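Local coordinates for Baccell_00856 (Bacteroides cellulosilyticus DSM 14838, PDB 5MVH), which probably hydrolyses glycosidic bonds as a rhamnosidase, on a scaffold of the beta-propeller type, at residues V46-E51 against M95-E100; K78-K83 against L125-K130; S357-A362 against W369-L374; R396-V401 against V422-K427. All blocks are in the same frame, centred on the assembly; numbering follows the deposited sequence.

In the fold
Seven antiparallel sheets form the blades of a beta-propeller. Interactions 1 and 2, whose segments alternate along the sequence, both join the blade running from strand 45-48 to 76-80 to the next, from 93-97 to 116-118; their centres lie 17 Å apart, interaction 2 being farther from the centre of the chain. Interactions 3 and 4 follow later and lie within blades: the hairpin 357-361/369-373, and strand 397-402 against 418-425. Their centres are 13 Å apart, and they touch where L374 CD1 meets V425 CG2 at 3.7 Å. Interactions 1 and 2 thus pack neighbouring blades together, interaction 3 builds a blade, and interaction 4 lies in the sheet uniting both chain ends, closing the ring.

Interaction 1 (V46-E51 against M95-E100); sequences VTQGDE and MMLDGE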
loop_
_atom_site.group_PDB
_atom_site.type_symbol
_atom_site.label_atom_id
_atom_site.label_comp_id
_atom_site.label_asym_id
_atom_site.label_seq_id
_atom_site.Cartn_x
_atom_site.Cartn_y
_atom_site.Cartn_z
ATOM N N VAL A 46 -4.525 1.325 11.292
ATOM C CA VAL A 46 -4.884 2.746 11.155
ATOM C C VAL A 46 -5.207 3.386 12.510
ATOM O O VAL A 46 -5.902 2.802 13.331
ATOM C CB VAL A 46 -6.051 2.926 10.149
ATOM C CG1 VAL A 46 -7.286 2.168 10.595
ATOM C CG2 VAL A 46 -6.383 4.405 9.928
ATOM N N THR A 47 -4.671 4.582 12.730
ATOM C CA THR A 47 -4.876 5.343 13.934
ATOM C C THR A 47 -5.832 6.475 13.685
ATOM O O THR A 47 -5.817 7.138 12.620
ATOM C CB THR A 47 -3.540 5.929 14.449
ATOM O OG1 THR A 47 -2.774 4.885 15.035
ATOM C CG2 THR A 47 -3.724 7.038 15.502
ATOM N N GLN A 48 -6.674 6.700 14.681
ATOM C CA GLN A 48 -7.454 7.909 14.767
ATOM C C GLN A 48 -7.484 8.342 16.217
ATOM O O GLN A 48 -7.787 7.562 17.106
ATOM C CB GLN A 48 -8.841 7.722 14.199
ATOM C CG GLN A 48 -9.637 9.000 14.174
ATOM C CD GLN A 48 -10.603 9.058 13.018
ATOM O OE1 GLN A 48 -10.197 8.994 11.835
ATOM N NE2 GLN A 48 -11.880 9.196 13.340
ATOM N N GLY A 49 -7.114 9.596 16.441
ATOM C CA GLY A 49 -7.038 10.147 17.786
ATOM C C GLY A 49 -6.002 9.390 18.583
ATOM O O GLY A 49 -4.835 9.310 18.175
ATOM N N ASP A 50 -6.447 8.804 19.690
ATOM C CA ASP A 50 -5.578 8.045 20.582
ATOM C C ASP A 50 -5.782 6.529 20.483
ATOM O O ASP A 50 -5.328 5.796 21.359
ATOM C CB ASP A 50 -5.776 8.517 22.036
ATOM C CG ASP A 50 -7.138 8.153 22.599
ATOM O OD1 ASP A 50 -8.061 7.802 21.817
ATOM O OD2 ASP A 50 -7.297 8.235 23.846
ATOM N N GLU A 51 -6.450 6.068 19.420
ATOM C CA GLU A 51 -6.709 4.647 19.240
ATOM C C GLU A 51 -6.133 4.150 17.933
ATOM O O GLU A 51 -5.998 4.918 17.002
ATOM C CB GLU A 51 -8.196 4.385 19.190
ATOM C CG GLU A 51 -8.938 4.705 20.461
ATOM C CD GLU A 51 -10.408 4.349 20.341
ATOM O OE1 GLU A 51 -11.036 4.720 19.318
ATOM O OE2 GLU A 51 -10.924 3.702 21.264
ATOM N N MET A 95 -8.721 -1.505 5.247
ATOM C CA MET A 95 -9.551 -0.734 6.143
ATOM C C MET A 95 -9.137 0.738 6.231
ATOM O O MET A 95 -8.016 1.109 5.901
ATOM C CB MET A 95 -9.533 -1.322 7.555
ATOM C CG MET A 95 -8.447 -0.809 8.501
ATOM S SD MET A 95 -8.171 -1.873 9.943
ATOM C CE MET A 95 -9.783 -1.716 10.731
ATOM N N MET A 96 -10.059 1.544 6.735
ATOM C CA MET A 96 -9.816 2.963 7.000
ATOM C C MET A 96 -10.951 3.512 7.859
ATOM O O MET A 96 -12.050 2.946 7.888
ATOM C CB MET A 96 -9.734 3.712 5.667
ATOM C CG MET A 96 -9.349 5.174 5.744
ATOM S SD MET A 96 -7.795 5.504 6.571
ATOM C CE MET A 96 -6.669 4.374 5.754
ATOM N N LEU A 97 -10.680 4.573 8.614
ATOM C CA LEU A 97 -11.734 5.289 9.331
ATOM C C LEU A 97 -12.005 6.613 8.625
ATOM O O LEU A 97 -11.076 7.262 8.151
ATOM C CB LEU A 97 -11.372 5.523 10.795
ATOM C CG LEU A 97 -11.612 4.337 11.742
ATOM C CD1 LEU A 97 -10.620 3.218 11.459
ATOM C CD2 LEU A 97 -11.570 4.776 13.203
ATOM N N ASP A 98 -13.275 7.002 8.576
ATOM C CA ASP A 98 -13.649 8.338 8.131
ATOM C C ASP A 98 -13.538 9.296 9.322
ATOM O O ASP A 98 -13.249 8.888 10.449
ATOM C CB ASP A 98 -15.015 8.378 7.418
ATOM C CG ASP A 98 -16.186 7.995 8.313
ATOM O OD1 ASP A 98 -16.151 8.254 9.532
ATOM O OD2 ASP A 98 -17.163 7.429 7.765
ATOM N N GLY A 99 -13.739 10.577 9.041
ATOM C CA GLY A 99 -13.603 11.638 10.023
ATOM C C GLY A 99 -14.511 11.546 11.229
ATOM O O GLY A 99 -14.142 12.049 12.296
ATOM N N GLU A 100 -15.664 10.890 11.085
ATOM C CA GLU A 100 -16.559 10.622 12.226
ATOM C C GLU A 100 -16.226 9.360 13.007
ATOM O O GLU A 100 -16.892 9.079 13.978
ATOM C CB GLU A 100 -18.013 10.516 11.770
ATOM C CG GLU A 100 -18.665 11.809 11.329
ATOM C CD GLU A 100 -20.122 11.600 10.942
ATOM O OE1 GLU A 100 -20.894 11.079 11.758
ATOM O OE2 GLU A 100 -20.493 11.940 9.817
#
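Strands 46-48 and 95-97 run almost parallel, 8° apart, with V46 abreast of M96, but their axes approach no closer than 7.3 Å, so side chains rather than backbone bonds bridge the gap. V46 divides its two methyls between three neighbours. CG1 lies 3.6 Å from L97 CD1 and also touches M95 CG, while CG2, anti to the backbone N, rests on M96 SD at 3.8 Å. M96 leaves its strand pointing away from V46; bends at chi2 (56°) and at the following torsion swing the thioether back to that methyl, and the two side chains cross at about a right angle. Each strand is the first of its sheet, and the contact is the packing of one propeller blade against the next; Y53 of the neighbouring strand 51-57 touches both V46 and L97. Farther along, the apolar seam gives way to a polar clasp. Q48 reaches over from the start of a type II' turn whose ends, Q48 and E51, bond to each other through their backbones. Its amide lies flat toward D98 O, with NE2 donating at 3.2 Å within the carbonyl plane, and OE1 passes L97 CB at 3.8 Å. NE2 has a second partner in Y123 OH, which helps fix the rotation of the amide. The carboxylate of D98 turns elsewhere, to H104 and to the backbone N of Y102.

Interaction 2 (K78-K83 against L125-K130); sequences KRTQYK and LELGDK
Q81 and Y82 grip the backbone of 127-128 from neighbouring positions, each sending a polar end to a carbonyl. The Q81 amide is engaged at both ends. NE2 donates to L127 O at 2.9 Å in a nearly straight bond (167°), in the amide plane yet above the carbonyl plane, and it also donates to a water that bonds to D129 OD1. OE1 accepts a hydrogen bond from a second water, which accepts from L127 N, so that both backbone polar atoms of L127 are satisfied, one directly and one through solvent. Y82 OH donates to G128 O at 2.7 Å, along a lone pair in the carbonyl plane. With CG set between its backbone N and carbonyl carbon (chi1 65°), Q81 lays that atom over the centre of the Y82 ring, 3.5 Å above the plane.

Strand 76-80 is the outer strand of its propeller blade, and the chain turns a corner at Q81. The loop 125-130, irregular but tied to strand 116-118 and what follows by backbone bonds of E126 with T120 and G128 with R118, runs along the outside of the next blade, so the contact joins two blades at their periphery.

K130 slides past Y82 in the opposite sense, K130 CE lying 3.7 Å from Y82 CD1, and its NZ donates to a water shared with K83 O. L127 CD1 touches T80 CG2 at 3.8 Å and meets the edge of the Y82 ring. T80 OG1 pairs with L63 O and takes a weak bond from Y82 N. K78 lays its CG against L125 O at 3.2 Å.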
loop_
_atom_site.group_PDB
_atom_site.type_symbol
_atom_site.label_atom_id
_atom_site.label_comp_id
_atom_site.label_asym_id
_atom_site.label_seq_id
_atom_site.Cartn_x
_atom_site.Cartn_y
_atom_site.Cartn_z
ATOM N N LYS A 78 -12.532 -8.624 17.678
ATOM C CA LYS A 78 -13.869 -9.055 17.281
ATOM C C LYS A 78 -13.735 -9.937 16.067
ATOM O O LYS A 78 -13.172 -9.507 15.033
ATOM C CB LYS A 78 -14.730 -7.848 16.940
ATOM C CG LYS A 78 -16.050 -8.177 16.245
ATOM C CD LYS A 78 -17.055 -8.803 17.201
ATOM C CE LYS A 78 -18.430 -8.843 16.555
ATOM N NZ LYS A 78 -19.300 -9.828 17.224
ATOM N N ARG A 79 -14.260 -11.162 16.162
ATOM C CA ARG A 79 -14.343 -12.019 14.992
ATOM C C ARG A 79 -15.655 -11.663 14.318
ATOM O O ARG A 79 -16.716 -11.871 14.892
ATOM C CB ARG A 79 -14.299 -13.507 15.357
ATOM C CG ARG A 79 -13.851 -14.368 14.186
ATOM C CD ARG A 79 -13.940 -15.847 14.486
ATOM N NE ARG A 79 -15.326 -16.294 14.468
ATOM C CZ ARG A 79 -15.746 -17.559 14.541
ATOM N NH1 ARG A 79 -14.894 -18.593 14.630
ATOM N NH2 ARG A 79 -17.058 -17.786 14.528
ATOM N N THR A 80 -15.583 -11.139 13.097
ATOM C CA THR A 80 -16.766 -10.639 12.403
ATOM C C THR A 80 -17.527 -11.792 11.768
ATOM O O THR A 80 -17.101 -12.944 11.834
ATOM C CB THR A 80 -16.410 -9.606 11.321
ATOM O OG1 THR A 80 -15.786 -10.261 10.207
ATOM C CG2 THR A 80 -15.474 -8.512 11.911
ATOM N N GLN A 81 -18.636 -11.457 11.127
ATOM C CA GLN A 81 -19.478 -12.447 10.436
ATOM C C GLN A 81 -18.917 -12.970 9.121
ATOM O O GLN A 81 -19.504 -13.896 8.522
ATOM C CB GLN A 81 -20.875 -11.850 10.177
ATOM C CG GLN A 81 -20.985 -10.667 9.221
ATOM C CD GLN A 81 -20.829 -9.315 9.903
ATOM O OE1 GLN A 81 -19.943 -9.138 10.721
ATOM N NE2 GLN A 81 -21.662 -8.361 9.538
ATOM N N TYR A 82 -17.826 -12.351 8.640
ATOM C CA TYR A 82 -17.279 -12.601 7.318
ATOM C C TYR A 82 -16.023 -13.438 7.287
ATOM O O TYR A 82 -15.193 -13.434 8.209
ATOM C CB TYR A 82 -16.950 -11.279 6.608
ATOM C CG TYR A 82 -18.113 -10.343 6.496
ATOM C CD1 TYR A 82 -19.141 -10.617 5.634
ATOM C CD2 TYR A 82 -18.178 -9.179 7.256
ATOM C CE1 TYR A 82 -20.225 -9.784 5.525
ATOM C CE2 TYR A 82 -19.254 -8.325 7.150
ATOM C CZ TYR A 82 -20.273 -8.631 6.279
ATOM O OH TYR A 82 -21.368 -7.840 6.166
ATOM N N LYS A 83 -15.887 -14.165 6.194
ATOM C CA LYS A 83 -14.661 -14.908 5.905
ATOM C C LYS A 83 -14.136 -14.466 4.563
ATOM O O LYS A 83 -14.774 -13.687 3.849
ATOM C CB LYS A 83 -14.909 -16.407 5.869
ATOM C CG LYS A 83 -15.570 -16.946 7.115
ATOM C CD LYS A 83 -15.486 -18.451 7.135
ATOM C CE LYS A 83 -14.111 -18.943 7.538
ATOM N NZ LYS A 83 -13.914 -20.393 7.221
ATOM N N LEU A 125 -16.285 -2.088 16.723
ATOM C CA LEU A 125 -15.959 -3.285 15.939
ATOM C C LEU A 125 -17.202 -4.124 15.683
ATOM O O LEU A 125 -17.339 -5.246 16.185
ATOM C CB LEU A 125 -14.901 -4.131 16.634
ATOM C CG LEU A 125 -13.682 -3.364 17.144
ATOM C CD1 LEU A 125 -12.689 -4.334 17.737
ATOM C CD2 LEU A 125 -13.042 -2.543 16.022
ATOM N N GLU A 126 -18.125 -3.554 14.950
ATOM C CA GLU A 126 -19.357 -4.228 14.567
ATOM C C GLU A 126 -19.608 -3.841 13.131
ATOM O O GLU A 126 -19.834 -2.659 12.858
ATOM C CB GLU A 126 -20.506 -3.730 15.453
ATOM C CG GLU A 126 -21.820 -4.471 15.245
ATOM C CD GLU A 126 -21.767 -5.876 15.807
ATOM O OE1 GLU A 126 -22.027 -6.830 15.059
ATOM O OE2 GLU A 126 -21.474 -6.027 17.011
ATOM N N LEU A 127 -19.574 -4.803 12.205
ATOM C CA LEU A 127 -19.818 -4.484 10.804
ATOM C C LEU A 127 -21.256 -4.715 10.398
ATOM O O LEU A 127 -21.867 -5.719 10.766
ATOM C CB LEU A 127 -18.901 -5.283 9.879
ATOM C CG LEU A 127 -17.410 -5.093 10.179
ATOM C CD1 LEU A 127 -16.586 -6.021 9.306
ATOM C CD2 LEU A 127 -16.994 -3.644 9.981
ATOM N N GLY A 128 -21.777 -3.809 9.577
ATOM C CA GLY A 128 -23.052 -4.016 8.936
ATOM C C GLY A 128 -22.940 -5.001 7.794
ATOM O O GLY A 128 -21.874 -5.600 7.548
ATOM N N ASP A 129 -24.049 -5.143 7.079
ATOM C CA ASP A 129 -24.139 -5.989 5.880
ATOM C C ASP A 129 -23.267 -5.454 4.764
ATOM O O ASP A 129 -23.003 -4.271 4.725
ATOM C CB ASP A 129 -25.580 -6.000 5.320
ATOM C CG ASP A 129 -26.573 -6.683 6.229
ATOM O OD1 ASP A 129 -26.159 -7.593 6.984
ATOM O OD2 ASP A 129 -27.790 -6.322 6.146
ATOM N N LYS A 130 -22.875 -6.320 3.829
ATOM C CA LYS A 130 -22.210 -5.884 2.587
ATOM C C LYS A 130 -23.122 -4.948 1.782
ATOM O O LYS A 130 -24.342 -5.174 1.698
ATOM C CB LYS A 130 -21.774 -7.089 1.723
ATOM C CG LYS A 130 -20.638 -7.900 2.343
ATOM C CD LYS A 130 -20.313 -9.177 1.574
ATOM C CE LYS A 130 -19.009 -9.796 2.073
ATOM N NZ LYS A 130 -18.585 -11.092 1.440
HETATM O O HOH W 1 -24.034 -9.053 7.990
HETATM O O HOH W 2 -19.195 -7.598 12.864
HETATM O O HOH W 3 -16.256 -12.561 1.946
#

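Interaction 3 (S357-A362 against W369-L374); sequences SLAHAA and WTFTDL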
loop_
_atom_site.group_PDB
_atom_site.type_symbol
_atom_site.label_atom_id
_atom_site.label_comp_id
_atom_site.label_asym_id
_atom_site.label_seq_id
_atom_site.Cartn_x
_atom_site.Cartn_y
_atom_site.Cartn_z
ATOM N N SER A 357 13.436 -5.762 8.054
ATOM C CA SER A 357 14.644 -4.936 7.975
ATOM C C SER A 357 14.308 -3.480 7.677
ATOM O O SER A 357 13.257 -3.165 7.078
ATOM C CB SER A 357 15.580 -5.461 6.909
ATOM O OG SER A 357 16.050 -6.742 7.274
ATOM N N LEU A 358 15.212 -2.619 8.140
ATOM C CA LEU A 358 15.140 -1.183 7.982
ATOM C C LEU A 358 16.380 -0.686 7.256
ATOM O O LEU A 358 17.515 -0.926 7.701
ATOM C CB LEU A 358 15.042 -0.480 9.331
ATOM C CG LEU A 358 15.215 1.041 9.344
ATOM C CD1 LEU A 358 14.146 1.718 8.515
ATOM C CD2 LEU A 358 15.243 1.572 10.779
ATOM N N ALA A 359 16.144 0.011 6.146
ATOM C CA ALA A 359 17.157 0.823 5.497
ATOM C C ALA A 359 16.818 2.266 5.859
ATOM O O ALA A 359 15.715 2.732 5.579
ATOM C CB ALA A 359 17.127 0.606 3.987
ATOM N N HIS A 360 17.738 2.965 6.525
ATOM C CA HIS A 360 17.461 4.312 7.028
ATOM C C HIS A 360 18.441 5.301 6.436
ATOM O O HIS A 360 19.625 4.999 6.383
ATOM C CB HIS A 360 17.539 4.349 8.554
ATOM C CG HIS A 360 17.335 5.709 9.141
ATOM N ND1 HIS A 360 18.382 6.536 9.474
ATOM C CD2 HIS A 360 16.202 6.387 9.466
ATOM C CE1 HIS A 360 17.912 7.669 9.971
ATOM N NE2 HIS A 360 16.590 7.604 9.985
ATOM N N ALA A 361 17.944 6.467 5.988
ATOM C CA ALA A 361 18.794 7.549 5.532
ATOM C C ALA A 361 18.479 8.776 6.357
ATOM O O ALA A 361 17.322 9.173 6.458
ATOM C CB ALA A 361 18.558 7.830 4.060
ATOM N N ALA A 362 19.505 9.373 6.957
ATOM C CA ALA A 362 19.357 10.650 7.644
ATOM C C ALA A 362 18.939 11.761 6.701
ATOM O O ALA A 362 18.182 12.665 7.079
ATOM C CB ALA A 362 20.675 11.033 8.324
ATOM N N TRP A 369 23.027 5.188 3.596
ATOM C CA TRP A 369 22.011 4.314 4.187
ATOM C C TRP A 369 22.623 3.417 5.244
ATOM O O TRP A 369 23.732 2.926 5.067
ATOM C CB TRP A 369 21.352 3.429 3.130
ATOM C CG TRP A 369 20.605 4.219 2.137
ATOM C CD1 TRP A 369 21.095 4.752 0.974
ATOM C CD2 TRP A 369 19.223 4.582 2.192
ATOM N NE1 TRP A 369 20.101 5.429 0.306
ATOM C CE2 TRP A 369 18.945 5.344 1.037
ATOM C CE3 TRP A 369 18.194 4.352 3.115
ATOM C CZ2 TRP A 369 17.683 5.878 0.785
ATOM C CZ3 TRP A 369 16.940 4.872 2.849
ATOM C CH2 TRP A 369 16.702 5.643 1.703
ATOM N N THR A 370 21.903 3.211 6.341
ATOM C CA THR A 370 22.236 2.169 7.321
ATOM C C THR A 370 21.197 1.065 7.233
ATOM O O THR A 370 20.058 1.318 6.850
ATOM C CB THR A 370 22.244 2.720 8.756
ATOM O OG1 THR A 370 20.972 3.281 9.072
ATOM C CG2 THR A 370 23.302 3.789 8.914
ATOM N N PHE A 371 21.586 -0.148 7.605
ATOM C CA PHE A 371 20.695 -1.295 7.553
ATOM C C PHE A 371 20.637 -1.913 8.927
ATOM O O PHE A 371 21.673 -2.133 9.558
ATOM C CB PHE A 371 21.165 -2.304 6.514
ATOM C CG PHE A 371 21.342 -1.698 5.151
ATOM C CD1 PHE A 371 22.556 -1.146 4.785
ATOM C CD2 PHE A 371 20.265 -1.586 4.273
ATOM C CE1 PHE A 371 22.712 -0.550 3.541
ATOM C CE2 PHE A 371 20.418 -0.996 3.026
ATOM C CZ PHE A 371 21.645 -0.482 2.657
ATOM N N THR A 372 19.423 -2.159 9.394
ATOM C CA THR A 372 19.198 -2.678 10.729
ATOM C C THR A 372 18.070 -3.700 10.650
ATOM O O THR A 372 17.043 -3.434 10.014
ATOM C CB THR A 372 18.784 -1.571 11.721
ATOM O OG1 THR A 372 17.542 -1.003 11.302
ATOM C CG2 THR A 372 19.800 -0.455 11.820
ATOM N N ASP A 373 18.259 -4.867 11.260
ATOM C CA ASP A 373 17.174 -5.846 11.372
ATOM C C ASP A 373 16.299 -5.495 12.548
ATOM O O ASP A 373 16.803 -5.162 13.627
ATOM C CB ASP A 373 17.722 -7.271 11.498
ATOM C CG ASP A 373 18.381 -7.752 10.216
ATOM O OD1 ASP A 373 18.017 -7.231 9.133
ATOM O OD2 ASP A 373 19.285 -8.631 10.269
ATOM N N LEU A 374 14.988 -5.531 12.327
ATOM C CA LEU A 374 14.008 -5.170 13.381
ATOM C C LEU A 374 13.366 -6.343 14.102
ATOM O O LEU A 374 12.731 -6.159 15.149
ATOM C CB LEU A 374 12.949 -4.271 12.763
ATOM C CG LEU A 374 13.474 -3.051 12.003
ATOM C CD1 LEU A 374 12.317 -2.196 11.527
ATOM C CD2 LEU A 374 14.410 -2.230 12.877
HETATM O O HOH W 4 20.955 5.917 9.091
#
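S357-A361 and W369-D373 form an antiparallel beta hairpin, the outer two strands of a four-stranded propeller blade, in which L358 with T372 and H360 with T370 are the hydrogen-bonded pairs. W369, F371 and D373 share one face with S357, A359 and A361. With CG anti to its own carbonyl carbon (chi1 -64°) and the indole turned across that bond, W369 brings its six-membered ring squarely over A361. The methyl CB stands 3.5 Å from the ring centroid, a CH-pi contact only 8° off the normal, while the ring edge points at A359 O. F371 takes a similar first torsion and sets CE2 3.8 Å from A359 CB. Replacing W369 by an alanine would probably strip A361 CB of its aromatic lid and open a gap beside A359. On the opposite face L358 and T372 lie side by side, pointing the same way, and T372 OG1 comes within 3.2 Å of L358 CB. H360 and T370 repeat this pattern; the imidazole leads away to E342, where NE2 bonds, and ND1 shares a water with T370 OG1. At the far end D373 is held by R352 and R355, and S357 OG donates to D373 OD1 at 2.8 Å, meeting it on the anti side, 26° out of the carboxylate plane.

Interaction 4 (R396-V401 against V422-K427); sequences RLHLFV and VLEVVK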
loop_
_atom_site.group_PDB
_atom_site.type_symbol
_atom_site.label_atom_id
_atom_site.label_comp_id
_atom_site.label_asym_id
_atom_site.label_seq_id
_atom_site.Cartn_x
_atom_site.Cartn_y
_atom_site.Cartn_z
ATOM N N ARG A 396 5.109 8.613 14.254
ATOM C CA ARG A 396 5.474 7.299 14.772
ATOM C C ARG A 396 5.186 6.267 13.686
ATOM O O ARG A 396 4.177 6.362 12.967
ATOM C CB ARG A 396 4.729 7.005 16.066
ATOM C CG ARG A 396 5.068 7.990 17.192
ATOM C CD ARG A 396 4.072 7.866 18.345
ATOM N NE ARG A 396 4.288 6.631 19.073
ATOM C CZ ARG A 396 3.470 6.100 19.991
ATOM N NH1 ARG A 396 2.311 6.673 20.328
ATOM N NH2 ARG A 396 3.823 4.958 20.586
ATOM N N LEU A 397 6.106 5.328 13.544
ATOM C CA LEU A 397 6.059 4.334 12.499
ATOM C C LEU A 397 5.724 2.992 13.138
ATOM O O LEU A 397 6.528 2.447 13.895
ATOM C CB LEU A 397 7.399 4.253 11.763
ATOM C CG LEU A 397 7.508 3.154 10.692
ATOM C CD1 LEU A 397 6.399 3.288 9.649
ATOM C CD2 LEU A 397 8.881 3.182 10.008
ATOM N N HIS A 398 4.539 2.474 12.835
ATOM C CA HIS A 398 4.107 1.169 13.313
ATOM C C HIS A 398 3.866 0.257 12.108
ATOM O O HIS A 398 3.170 0.659 11.158
ATOM C CB HIS A 398 2.810 1.296 14.082
ATOM C CG HIS A 398 2.955 1.880 15.452
ATOM N ND1 HIS A 398 1.911 1.875 16.360
ATOM C CD2 HIS A 398 4.015 2.436 16.091
ATOM C CE1 HIS A 398 2.321 2.431 17.490
ATOM N NE2 HIS A 398 3.595 2.777 17.354
ATOM N N LEU A 399 4.402 -0.957 12.160
ATOM C CA LEU A 399 4.245 -1.964 11.115
ATOM C C LEU A 399 3.321 -3.084 11.552
ATOM O O LEU A 399 3.349 -3.487 12.710
ATOM C CB LEU A 399 5.600 -2.619 10.805
ATOM C CG LEU A 399 6.728 -1.676 10.416
ATOM C CD1 LEU A 399 8.010 -2.431 10.105
ATOM C CD2 LEU A 399 6.276 -0.852 9.220
ATOM N N PHE A 400 2.533 -3.592 10.619
ATOM C CA PHE A 400 1.832 -4.875 10.766
ATOM C C PHE A 400 2.873 -5.945 10.511
ATOM O O PHE A 400 3.470 -5.962 9.436
ATOM C CB PHE A 400 0.689 -4.964 9.739
ATOM C CG PHE A 400 -0.197 -6.177 9.898
ATOM C CD1 PHE A 400 0.253 -7.430 9.493
ATOM C CD2 PHE A 400 -1.481 -6.063 10.402
ATOM C CE1 PHE A 400 -0.551 -8.562 9.626
ATOM C CE2 PHE A 400 -2.300 -7.182 10.527
ATOM C CZ PHE A 400 -1.833 -8.441 10.144
ATOM N N VAL A 401 3.130 -6.812 11.500
ATOM C CA VAL A 401 4.180 -7.827 11.388
ATOM C C VAL A 401 3.555 -9.191 11.698
ATOM O O VAL A 401 2.869 -9.341 12.721
ATOM C CB VAL A 401 5.350 -7.535 12.353
ATOM C CG1 VAL A 401 6.299 -8.719 12.444
ATOM C CG2 VAL A 401 6.097 -6.289 11.896
ATOM N N VAL A 422 2.049 -5.681 16.225
ATOM C CA VAL A 422 2.372 -4.323 15.787
ATOM C C VAL A 422 3.757 -3.972 16.322
ATOM O O VAL A 422 4.022 -4.093 17.513
ATOM C CB VAL A 422 1.335 -3.282 16.226
ATOM C CG1 VAL A 422 1.769 -1.869 15.816
ATOM C CG2 VAL A 422 -0.008 -3.627 15.604
ATOM N N LEU A 423 4.639 -3.552 15.419
ATOM C CA LEU A 423 6.014 -3.222 15.753
ATOM C C LEU A 423 6.281 -1.741 15.546
ATOM O O LEU A 423 6.129 -1.235 14.414
ATOM C CB LEU A 423 6.951 -4.060 14.886
ATOM C CG LEU A 423 8.451 -3.832 15.050
ATOM C CD1 LEU A 423 8.858 -3.950 16.505
ATOM C CD2 LEU A 423 9.202 -4.835 14.198
ATOM N N GLU A 424 6.666 -1.029 16.614
ATOM C CA GLU A 424 7.051 0.383 16.481
ATOM C C GLU A 424 8.510 0.432 16.050
ATOM O O GLU A 424 9.355 -0.308 16.585
ATOM C CB GLU A 424 6.791 1.258 17.757
ATOM C CG GLU A 424 7.318 2.727 17.614
ATOM C CD GLU A 424 6.494 3.838 18.276
ATOM O OE1 GLU A 424 5.557 3.553 19.052
ATOM O OE2 GLU A 424 6.777 5.050 18.016
ATOM N N VAL A 425 8.782 1.313 15.084
ATOM C CA VAL A 425 10.102 1.504 14.499
ATOM C C VAL A 425 10.578 2.926 14.766
ATOM O O VAL A 425 9.822 3.868 14.578
ATOM C CB VAL A 425 10.064 1.281 12.979
ATOM C CG1 VAL A 425 11.463 1.460 12.355
ATOM C CG2 VAL A 425 9.463 -0.095 12.676
ATOM N N VAL A 426 11.832 3.059 15.201
ATOM C CA VAL A 426 12.468 4.377 15.449
ATOM C C VAL A 426 13.794 4.461 14.700
ATOM O O VAL A 426 14.268 3.460 14.157
ATOM C CB VAL A 426 12.660 4.679 16.958
ATOM C CG1 VAL A 426 11.309 4.720 17.660
ATOM C CG2 VAL A 426 13.595 3.662 17.635
ATOM N N LYS A 427 14.363 5.660 14.603
ATOM C CA LYS A 427 15.636 5.788 13.908
ATOM C C LYS A 427 16.705 5.001 14.692
ATOM O O LYS A 427 16.578 4.827 15.910
ATOM C CB LYS A 427 16.031 7.252 13.693
ATOM C CG LYS A 427 16.406 8.013 14.941
ATOM C CD LYS A 427 16.734 9.468 14.637
ATOM C CE LYS A 427 16.727 10.232 15.939
ATOM N NZ LYS A 427 17.144 11.648 15.767
HETATM O O HOH W 5 8.247 5.688 15.682
#
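E424 stretches its CG anti to the backbone N (chi1 175°), while the H398 ring folds back beside its own N (chi1 -75°) and R396 bends at chi3 (72°); the three polar ends thereby converge. The guanidinium grips the carboxylate side-on in a salt bridge: R396 NE donates to E424 OE2 at 3.1 Å and NH2 to OE1 at 2.7 Å, each oxygen receiving its bond on the syn lone pair. H398 NE2 also donates to OE1, at 2.7 Å, with the oxygen in the ring plane but approached from above the carboxylate plane. Q52 bonds to H398 ND1 and helps to orient the ring. A water bonded to E424 OE2 also bridges L397 N and V425 O. A leucine in place of E424 would probably leave the R396 guanidinium and H398 NE2 without their shared acceptor and free the arginine to turn. On the other face, L397 CD2 packs on V425 CB (3.7 Å), L399 CD1 on V425 CG2, and V401 CG2 on L423 CB. L399 and L423 exchange two backbone bonds. Strand 418-425 lies between 397-402 and the N-terminal strand 23-29, so that both chain ends build one blade, the "velcro" closure of a beta-propeller.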